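Local coordinates for acyl-CoA dehydrogenase (Bacillus anthracis, PDB 3OWA), which probably oxidises acyl-CoA thioesters to their alpha,beta-unsaturated enoyl-CoA forms, using a bound FAD as electron acceptor, at residues G116-L128 and Y138-Y151. Sequence-based numbering, arbitrary orientation.
Sequences GAHVGIGSLPIVL and YLPLLATGEKLAAY. With FAD (flavin-adenine dinucleotide), chain E.
With its CG swung anti to the backbone N (chi1 171°), His118 sends its imidazole out of helix 110-122 into the turn between helix 132-144 and strand 149-152; the same choice at Tyr151 (chi1 -174°) brings the phenol ring against Ile121. Both imidazole nitrogens work, each with its partner close to the ring plane: Ala149 N donates to His118 ND1 at 2.9 Å, and His118 NE2 donates to Leu142 O at 2.8 Å. That carbonyl also receives Gly145 N, from the opposite face of its plane, as part of the Schellman motif that ends the helix. Leu148 CD2 lies over one face of the imidazole, 4.0 Å from its centroid, while Ser123 OG sits across the other face and donates to His118 O.

At the strand's start, Ala149 CB rests 3.7 Å from Gly122 C, where the bare glycine lets the axes of helix 116-122 and strand 149-151 approach to 6.6 Å. Further along, Ile121 crosses Tyr151 at about a right angle, its CB over the phenol face; the Tyr151 hydroxyl bonds to that of Tyr199, and Tyr151 O accepts from flavin N3 at 2.8 Å. Between helices 124-129 and 132-144, Leu139 CD2 touches both Ile126 CG2 and Val127 CG2, the latter 3.7 Å away.

ND1 accepting while NE2 donates is consistent with a neutral imidazole carrying its proton on NE2. Together the two bonds fix the ring's rotation and tie the end of helix 132-144 to the start of strand 149-152, where the N-terminal helices pass into the beta domain.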
ATOM      1  N   GLY A 116     -16.816   2.536  17.887  1.00 28.09           N
ATOM      2  CA  GLY A 116     -15.726   1.838  18.612  1.00 26.15           C
ATOM      3  C   GLY A 116     -15.089   2.675  19.697  1.00 27.41           C
ATOM      4  O   GLY A 116     -14.720   2.142  20.747  1.00 26.88           O
ATOM      5  N   ALA A 117     -14.867   3.976  19.426  1.00 26.73           N
ATOM      6  CA  ALA A 117     -14.310   4.878  20.435  1.00 27.60           C
ATOM      7  C   ALA A 117     -15.325   5.060  21.583  1.00 28.49           C
ATOM      8  O   ALA A 117     -14.940   5.205  22.744  1.00 30.10           O
ATOM      9  CB  ALA A 117     -13.969   6.230  19.840  1.00 26.55           C
ATOM     10  N   HIS A 118     -16.612   5.073  21.266  1.00 27.00           N
ATOM     11  CA  HIS A 118     -17.553   5.162  22.346  1.00 28.44           C
ATOM     12  C   HIS A 118     -17.598   3.894  23.216  1.00 29.35           C
ATOM     13  O   HIS A 118     -17.513   4.005  24.426  1.00 29.78           O
ATOM     14  CB  HIS A 118     -18.969   5.527  21.880  1.00 28.34           C
ATOM     15  CG  HIS A 118     -19.989   5.412  22.977  1.00 30.78           C
ATOM     16  ND1 HIS A 118     -20.151   6.384  23.945  1.00 27.55           N
ATOM     17  CD2 HIS A 118     -20.851   4.410  23.297  1.00 31.26           C
ATOM     18  CE1 HIS A 118     -21.103   6.006  24.787  1.00 31.62           C
ATOM     19  NE2 HIS A 118     -21.547   4.814  24.414  1.00 30.64           N
ATOM     20  N   VAL A 119     -17.763   2.712  22.615  1.00 28.79           N
ATOM     21  CA  VAL A 119     -17.938   1.495  23.390  1.00 31.17           C
ATOM     22  C   VAL A 119     -16.603   0.906  23.889  1.00 32.32           C
ATOM     23  O   VAL A 119     -16.604   0.105  24.821  1.00 33.32           O
ATOM     24  CB  VAL A 119     -18.710   0.381  22.614  1.00 30.06           C
ATOM     25  CG1 VAL A 119     -20.102   0.885  22.177  1.00 32.55           C
ATOM     26  CG2 VAL A 119     -17.871  -0.168  21.421  1.00 31.86           C
ATOM     27  N   GLY A 120     -15.486   1.326  23.319  1.00 31.48           N
ATOM     28  CA  GLY A 120     -14.219   0.674  23.635  1.00 32.15           C
ATOM     29  C   GLY A 120     -13.408   1.616  24.506  1.00 32.91           C
ATOM     30  O   GLY A 120     -13.651   1.728  25.704  1.00 33.29           O
ATOM     31  N   ILE A 121     -12.471   2.322  23.905  1.00 32.00           N
ATOM     32  CA  ILE A 121     -11.519   3.106  24.677  1.00 33.09           C
ATOM     33  C   ILE A 121     -12.235   4.177  25.538  1.00 32.64           C
ATOM     34  O   ILE A 121     -11.737   4.540  26.588  1.00 33.21           O
ATOM     35  CB  ILE A 121     -10.454   3.727  23.765  1.00 33.32           C
ATOM     36  CG1 ILE A 121     -11.103   4.594  22.659  1.00 34.44           C
ATOM     37  CG2 ILE A 121      -9.598   2.623  23.170  1.00 36.16           C
ATOM     38  CD1 ILE A 121     -10.083   5.313  21.728  1.00 38.36           C
ATOM     39  N   GLY A 122     -13.402   4.655  25.110  1.00 31.21           N
ATOM     40  CA  GLY A 122     -14.119   5.687  25.840  1.00 30.18           C
ATOM     41  C   GLY A 122     -14.862   5.173  27.079  1.00 31.74           C
ATOM     42  O   GLY A 122     -14.779   5.784  28.136  1.00 30.15           O
ATOM     43  N   SER A 123     -15.582   4.057  26.953  1.00 31.79           N
ATOM     44  CA  SER A 123     -16.437   3.569  28.040  1.00 33.34           C
ATOM     45  C   SER A 123     -15.728   2.564  28.935  1.00 34.31           C
ATOM     46  O   SER A 123     -15.917   2.587  30.165  1.00 34.93           O
ATOM     47  CB  SER A 123     -17.715   2.901  27.502  1.00 34.18           C
ATOM     48  OG  SER A 123     -18.625   3.869  26.976  1.00 33.96           O
ATOM     49  N   LEU A 124     -14.932   1.685  28.328  1.00 33.55           N
ATOM     50  CA  LEU A 124     -14.289   0.583  29.055  1.00 34.69           C
ATOM     51  C   LEU A 124     -13.366   1.016  30.202  1.00 34.08           C
ATOM     52  O   LEU A 124     -13.228   0.280  31.162  1.00 35.69           O
ATOM     53  CB  LEU A 124     -13.537  -0.362  28.117  1.00 34.50           C
ATOM     54  CG  LEU A 124     -14.420  -1.224  27.214  1.00 36.39           C
ATOM     55  CD1 LEU A 124     -13.563  -2.118  26.328  1.00 34.80           C
ATOM     56  CD2 LEU A 124     -15.447  -2.049  28.016  1.00 38.96           C
ATOM     57  N   PRO A 125     -12.731   2.189  30.121  1.00 33.36           N
ATOM     58  CA  PRO A 125     -11.965   2.557  31.337  1.00 33.54           C
ATOM     59  C   PRO A 125     -12.829   2.645  32.599  1.00 34.26           C
ATOM     60  O   PRO A 125     -12.353   2.343  33.682  1.00 34.74           O
ATOM     61  CB  PRO A 125     -11.380   3.917  30.990  1.00 32.99           C
ATOM     62  CG  PRO A 125     -11.232   3.838  29.459  1.00 30.43           C
ATOM     63  CD  PRO A 125     -12.406   3.059  28.974  1.00 32.38           C
ATOM     64  N   ILE A 126     -14.089   3.033  32.448  1.00 34.06           N
ATOM     65  CA  ILE A 126     -15.026   3.115  33.581  1.00 34.27           C
ATOM     66  C   ILE A 126     -15.540   1.718  33.916  1.00 35.14           C
ATOM     67  O   ILE A 126     -15.615   1.344  35.088  1.00 35.13           O
ATOM     68  CB  ILE A 126     -16.186   4.121  33.310  1.00 33.45           C
ATOM     69  CG1 ILE A 126     -15.606   5.540  33.111  1.00 33.53           C
ATOM     70  CG2 ILE A 126     -17.194   4.125  34.483  1.00 34.37           C
ATOM     71  CD1 ILE A 126     -16.642   6.609  32.676  1.00 34.64           C
ATOM     72  N   VAL A 127     -15.892   0.949  32.890  1.00 34.96           N
ATOM     73  CA  VAL A 127     -16.287  -0.443  33.089  1.00 36.79           C
ATOM     74  C   VAL A 127     -15.224  -1.245  33.865  1.00 37.97           C
ATOM     75  O   VAL A 127     -15.545  -1.961  34.820  1.00 39.85           O
ATOM     76  CB  VAL A 127     -16.619  -1.169  31.739  1.00 36.72           C
ATOM     77  CG1 VAL A 127     -16.928  -2.671  31.987  1.00 37.13           C
ATOM     78  CG2 VAL A 127     -17.803  -0.488  31.014  1.00 36.27           C
ATOM     79  N   LEU A 128     -13.972  -1.118  33.468  1.00 37.52           N
ATOM     80  CA  LEU A 128     -12.911  -1.952  34.002  1.00 38.15           C
ATOM     81  C   LEU A 128     -12.240  -1.379  35.231  1.00 39.29           C
ATOM     82  O   LEU A 128     -11.787  -2.146  36.082  1.00 40.24           O
ATOM     83  CB  LEU A 128     -11.859  -2.245  32.932  1.00 36.56           C
ATOM     84  CG  LEU A 128     -12.410  -2.964  31.695  1.00 38.43           C
ATOM     85  CD1 LEU A 128     -11.307  -3.213  30.700  1.00 39.25           C
ATOM     86  CD2 LEU A 128     -13.075  -4.277  32.046  1.00 40.30           C
ATOM     87  N   TYR A 138     -21.956   6.779  35.631  1.00 42.19           N
ATOM     88  CA  TYR A 138     -21.698   7.017  34.199  1.00 40.47           C
ATOM     89  C   TYR A 138     -22.238   5.940  33.275  1.00 39.97           C
ATOM     90  O   TYR A 138     -22.790   6.262  32.234  1.00 40.38           O
ATOM     91  CB  TYR A 138     -20.217   7.337  33.906  1.00 39.27           C
ATOM     92  CG  TYR A 138     -19.798   8.688  34.459  1.00 37.47           C
ATOM     93  CD1 TYR A 138     -19.124   8.789  35.685  1.00 37.72           C
ATOM     94  CD2 TYR A 138     -20.099   9.875  33.778  1.00 37.99           C
ATOM     95  CE1 TYR A 138     -18.747  10.041  36.222  1.00 36.48           C
ATOM     96  CE2 TYR A 138     -19.732  11.137  34.301  1.00 35.86           C
ATOM     97  CZ  TYR A 138     -19.056  11.201  35.522  1.00 36.34           C
ATOM     98  OH  TYR A 138     -18.681  12.407  36.057  1.00 39.73           O
ATOM     99  N   LEU A 139     -22.139   4.683  33.678  1.00 39.79           N
ATOM    100  CA  LEU A 139     -22.438   3.564  32.768  1.00 40.58           C
ATOM    101  C   LEU A 139     -23.872   3.470  32.215  1.00 42.30           C
ATOM    102  O   LEU A 139     -24.025   3.218  31.013  1.00 41.29           O
ATOM    103  CB  LEU A 139     -21.979   2.232  33.333  1.00 40.24           C
ATOM    104  CG  LEU A 139     -20.473   2.146  33.559  1.00 38.99           C
ATOM    105  CD1 LEU A 139     -20.160   0.773  34.078  1.00 39.54           C
ATOM    106  CD2 LEU A 139     -19.701   2.403  32.261  1.00 38.50           C
ATOM    107  N   PRO A 140     -24.916   3.675  33.077  1.00 43.20           N
ATOM    108  CA  PRO A 140     -26.289   3.575  32.573  1.00 43.63           C
ATOM    109  C   PRO A 140     -26.522   4.510  31.399  1.00 42.66           C
ATOM    110  O   PRO A 140     -27.254   4.187  30.490  1.00 43.26           O
ATOM    111  CB  PRO A 140     -27.158   3.999  33.779  1.00 45.04           C
ATOM    112  CG  PRO A 140     -26.333   3.608  34.987  1.00 45.16           C
ATOM    113  CD  PRO A 140     -24.880   3.792  34.553  1.00 44.29           C
ATOM    114  N   LEU A 141     -25.866   5.653  31.416  1.00 41.62           N
ATOM    115  CA  LEU A 141     -26.035   6.660  30.401  1.00 40.23           C
ATOM    116  C   LEU A 141     -25.187   6.350  29.148  1.00 38.40           C
ATOM    117  O   LEU A 141     -25.650   6.523  28.017  1.00 37.66           O
ATOM    118  CB  LEU A 141     -25.624   7.992  30.995  1.00 41.00           C
ATOM    119  CG  LEU A 141     -26.403   8.436  32.243  1.00 44.99           C
ATOM    120  CD1 LEU A 141     -25.507   9.375  33.058  1.00 45.75           C
ATOM    121  CD2 LEU A 141     -27.748   9.127  31.816  1.00 44.71           C
ATOM    122  N   LEU A 142     -23.961   5.887  29.367  1.00 36.91           N
ATOM    123  CA  LEU A 142     -23.077   5.510  28.277  1.00 37.09           C
ATOM    124  C   LEU A 142     -23.632   4.284  27.547  1.00 37.75           C
ATOM    125  O   LEU A 142     -23.571   4.198  26.315  1.00 36.85           O
ATOM    126  CB  LEU A 142     -21.666   5.266  28.796  1.00 35.97           C
ATOM    127  CG  LEU A 142     -20.906   6.504  29.332  1.00 36.98           C
ATOM    128  CD1 LEU A 142     -19.601   6.065  29.978  1.00 37.09           C
ATOM    129  CD2 LEU A 142     -20.581   7.518  28.241  1.00 32.15           C
ATOM    130  N   ALA A 143     -24.236   3.367  28.301  1.00 39.25           N
ATOM    131  CA  ALA A 143     -24.750   2.130  27.720  1.00 40.09           C
ATOM    132  C   ALA A 143     -25.889   2.366  26.723  1.00 40.69           C
ATOM    133  O   ALA A 143     -26.076   1.582  25.794  1.00 40.88           O
ATOM    134  CB  ALA A 143     -25.168   1.138  28.818  1.00 41.03           C
ATOM    135  N   THR A 144     -26.632   3.452  26.887  1.00 41.05           N
ATOM    136  CA  THR A 144     -27.751   3.729  25.972  1.00 41.82           C
ATOM    137  C   THR A 144     -27.400   4.800  24.951  1.00 41.73           C
ATOM    138  O   THR A 144     -28.179   5.085  24.017  1.00 41.64           O
ATOM    139  CB  THR A 144     -28.994   4.225  26.726  1.00 43.10           C
ATOM    140  OG1 THR A 144     -28.653   5.413  27.438  1.00 42.01           O
ATOM    141  CG2 THR A 144     -29.510   3.157  27.708  1.00 43.33           C
ATOM    142  N   GLY A 145     -26.243   5.426  25.139  1.00 40.66           N
ATOM    143  CA  GLY A 145     -25.851   6.498  24.240  1.00 40.09           C
ATOM    144  C   GLY A 145     -26.437   7.827  24.666  1.00 41.06           C
ATOM    145  O   GLY A 145     -26.229   8.831  23.997  1.00 40.97           O
ATOM    146  N   GLU A 146     -27.130   7.847  25.800  1.00 42.11           N
ATOM    147  CA  GLU A 146     -27.622   9.114  26.393  1.00 42.48           C
ATOM    148  C   GLU A 146     -26.460  10.079  26.665  1.00 39.43           C
ATOM    149  O   GLU A 146     -26.594  11.274  26.486  1.00 39.81           O
ATOM    150  CB  GLU A 146     -28.383   8.834  27.678  1.00 43.79           C
ATOM    151  CG  GLU A 146     -29.403   9.897  28.032  1.00 52.09           C
ATOM    152  CD  GLU A 146     -30.506   9.334  28.928  1.00 61.81           C
ATOM    153  OE1 GLU A 146     -30.987   8.194  28.652  1.00 65.53           O
ATOM    154  OE2 GLU A 146     -30.880  10.034  29.900  1.00 65.82           O
ATOM    155  N   LYS A 147     -25.352   9.536  27.150  0.61 38.22           N
ATOM    156  CA  LYS A 147     -24.073  10.216  27.109  0.61 36.28           C
ATOM    157  C   LYS A 147     -23.228   9.475  26.078  0.61 35.02           C
ATOM    158  O   LYS A 147     -23.476   8.283  25.827  0.61 34.78           O
ATOM    159  CB  LYS A 147     -23.391  10.184  28.472  0.61 36.09           C
ATOM    160  CG  LYS A 147     -23.935  11.238  29.445  0.61 38.42           C
ATOM    161  CD  LYS A 147     -23.095  11.321  30.705  0.61 39.98           C
ATOM    162  CE  LYS A 147     -23.648  12.395  31.638  0.61 42.43           C
ATOM    163  NZ  LYS A 147     -22.535  13.105  32.278  0.61 43.81           N
ATOM    164  N   LEU A 148     -22.265  10.185  25.481  1.00 33.19           N
ATOM    165  CA  LEU A 148     -21.295   9.600  24.560  1.00 31.70           C
ATOM    166  C   LEU A 148     -19.894   9.841  25.087  1.00 29.17           C
ATOM    167  O   LEU A 148     -19.607  10.880  25.677  1.00 28.90           O
ATOM    168  CB  LEU A 148     -21.466  10.221  23.163  1.00 30.89           C
ATOM    169  CG  LEU A 148     -22.849   9.840  22.581  1.00 34.54           C
ATOM    170  CD1 LEU A 148     -23.129  10.666  21.314  1.00 36.95           C
ATOM    171  CD2 LEU A 148     -22.989   8.302  22.353  1.00 32.62           C
ATOM    172  N   ALA A 149     -19.024   8.880  24.864  1.00 27.74           N
ATOM    173  CA  ALA A 149     -17.655   8.938  25.430  1.00 27.13           C
ATOM    174  C   ALA A 149     -16.521   9.120  24.384  1.00 25.90           C
ATOM    175  O   ALA A 149     -16.665   8.787  23.180  1.00 24.60           O
ATOM    176  CB  ALA A 149     -17.411   7.660  26.255  1.00 27.15           C
ATOM    177  N   ALA A 150     -15.374   9.589  24.875  1.00 26.69           N
ATOM    178  CA  ALA A 150     -14.165   9.730  24.078  1.00 24.34           C
ATOM    179  C   ALA A 150     -12.999   9.430  25.016  1.00 26.10           C
ATOM    180  O   ALA A 150     -13.124   9.478  26.251  1.00 24.57           O
ATOM    181  CB  ALA A 150     -14.049  11.151  23.545  1.00 24.49           C
ATOM    182  N   TYR A 151     -11.841   9.166  24.421  1.00 26.30           N
ATOM    183  CA  TYR A 151     -10.641   8.795  25.163  1.00 25.94           C
ATOM    184  C   TYR A 151      -9.522   9.757  24.774  1.00 24.97           C
ATOM    185  O   TYR A 151      -9.207   9.897  23.586  1.00 25.24           O
ATOM    186  CB  TYR A 151     -10.269   7.397  24.712  1.00 25.63           C
ATOM    187  CG  TYR A 151      -9.135   6.724  25.445  1.00 28.45           C
ATOM    188  CD1 TYR A 151      -9.304   6.258  26.753  1.00 28.48           C
ATOM    189  CD2 TYR A 151      -7.904   6.492  24.812  1.00 25.63           C
ATOM    190  CE1 TYR A 151      -8.266   5.563  27.413  1.00 27.02           C
ATOM    191  CE2 TYR A 151      -6.857   5.808  25.481  1.00 28.31           C
ATOM    192  CZ  TYR A 151      -7.061   5.357  26.784  1.00 28.22           C
ATOM    193  OH  TYR A 151      -6.044   4.682  27.441  1.00 32.57           O
TER
HETATM  194  PA  FAD E 601       4.819   9.211  16.458  1.00 34.51           P
HETATM  195  O1A FAD E 601       5.451  10.577  16.369  1.00 36.51           O
HETATM  196  O2A FAD E 601       4.708   8.626  17.819  1.00 37.89           O
HETATM  197  O5B FAD E 601       5.545   8.193  15.495  1.00 33.49           O
HETATM  198  C5B FAD E 601       6.099   8.555  14.254  1.00 31.42           C
HETATM  199  C4B FAD E 601       6.852   7.385  13.636  1.00 34.34           C
HETATM  200  O4B FAD E 601       7.959   6.997  14.466  1.00 33.92           O
HETATM  201  C3B FAD E 601       5.942   6.170  13.486  1.00 35.30           C
HETATM  202  O3B FAD E 601       6.280   5.403  12.331  1.00 34.94           O
HETATM  203  C2B FAD E 601       6.328   5.357  14.696  1.00 35.75           C
HETATM  204  O2B FAD E 601       6.086   3.994  14.522  1.00 35.83           O
HETATM  205  C1B FAD E 601       7.807   5.632  14.791  1.00 35.08           C
HETATM  206  N9A FAD E 601       8.297   5.383  16.150  1.00 38.37           N
HETATM  207  C8A FAD E 601       7.891   5.988  17.311  1.00 42.06           C
HETATM  208  N7A FAD E 601       8.586   5.484  18.346  1.00 39.69           N
HETATM  209  C5A FAD E 601       9.456   4.579  17.864  1.00 41.21           C
HETATM  210  C6A FAD E 601      10.434   3.760  18.482  1.00 40.07           C
HETATM  211  N6A FAD E 601      10.706   3.863  19.789  1.00 39.25           N
HETATM  212  N1A FAD E 601      11.167   2.914  17.688  1.00 37.51           N
HETATM  213  C2A FAD E 601      10.966   2.868  16.316  1.00 39.04           C
HETATM  214  N3A FAD E 601      10.031   3.697  15.703  1.00 36.32           N
HETATM  215  C4A FAD E 601       9.279   4.521  16.467  1.00 37.97           C
HETATM  216  N1  FAD E 601      -5.366   9.130  20.493  1.00 32.81           N
HETATM  217  C2  FAD E 601      -6.203   9.059  21.584  1.00 34.66           C
HETATM  218  O2  FAD E 601      -5.744   8.928  22.697  1.00 37.59           O
HETATM  219  N3  FAD E 601      -7.576   9.132  21.461  1.00 32.78           N
HETATM  220  C4  FAD E 601      -8.163   9.301  20.247  1.00 33.01           C
HETATM  221  O4  FAD E 601      -9.402   9.343  20.197  1.00 32.95           O
HETATM  222  C4X FAD E 601      -7.331   9.367  19.124  1.00 34.88           C
HETATM  223  N5  FAD E 601      -7.898   9.574  17.883  1.00 36.99           N
HETATM  224  C5X FAD E 601      -7.088   9.707  16.764  1.00 34.82           C
HETATM  225  C6  FAD E 601      -7.699   9.917  15.523  1.00 29.88           C
HETATM  226  C7  FAD E 601      -6.900  10.083  14.396  1.00 30.34           C
HETATM  227  C7M FAD E 601      -7.555  10.328  13.053  1.00 28.99           C
HETATM  228  C8  FAD E 601      -5.497  10.028  14.546  1.00 30.94           C
HETATM  229  C8M FAD E 601      -4.544  10.176  13.405  1.00 33.90           C
HETATM  230  C9  FAD E 601      -4.903   9.768  15.777  1.00 30.86           C
HETATM  231  C9A FAD E 601      -5.682   9.613  16.898  1.00 31.08           C
HETATM  232  N10 FAD E 601      -5.097   9.353  18.127  1.00 32.87           N
HETATM  233  C10 FAD E 601      -5.918   9.284  19.246  1.00 33.47           C
HETATM  234  C1' FAD E 601      -3.584   9.337  18.299  1.00 35.46           C
HETATM  235  C2' FAD E 601      -2.879   8.192  17.563  1.00 43.44           C
HETATM  236  O2' FAD E 601      -3.311   6.885  17.865  1.00 46.29           O
HETATM  237  C3' FAD E 601      -1.251   8.508  17.348  1.00 42.84           C
HETATM  238  O3' FAD E 601      -1.227   9.011  16.059  1.00 32.97           O
HETATM  239  C4' FAD E 601      -0.445   7.468  17.478  1.00 42.75           C
HETATM  240  O4' FAD E 601      -0.670   6.956  18.790  1.00 45.33           O
HETATM  241  C5' FAD E 601       1.034   7.582  17.106  1.00 36.88           C
HETATM  242  O5' FAD E 601       1.472   8.860  17.487  1.00 32.67           O
HETATM  243  P   FAD E 601       2.079   9.922  16.486  1.00 33.68           P
HETATM  244  O1P FAD E 601       1.041  10.117  15.404  1.00 32.36           O
HETATM  245  O2P FAD E 601       2.439  11.169  17.242  1.00 33.61           O
HETATM  246  O3P FAD E 601       3.337   9.239  15.785  1.00 34.49           O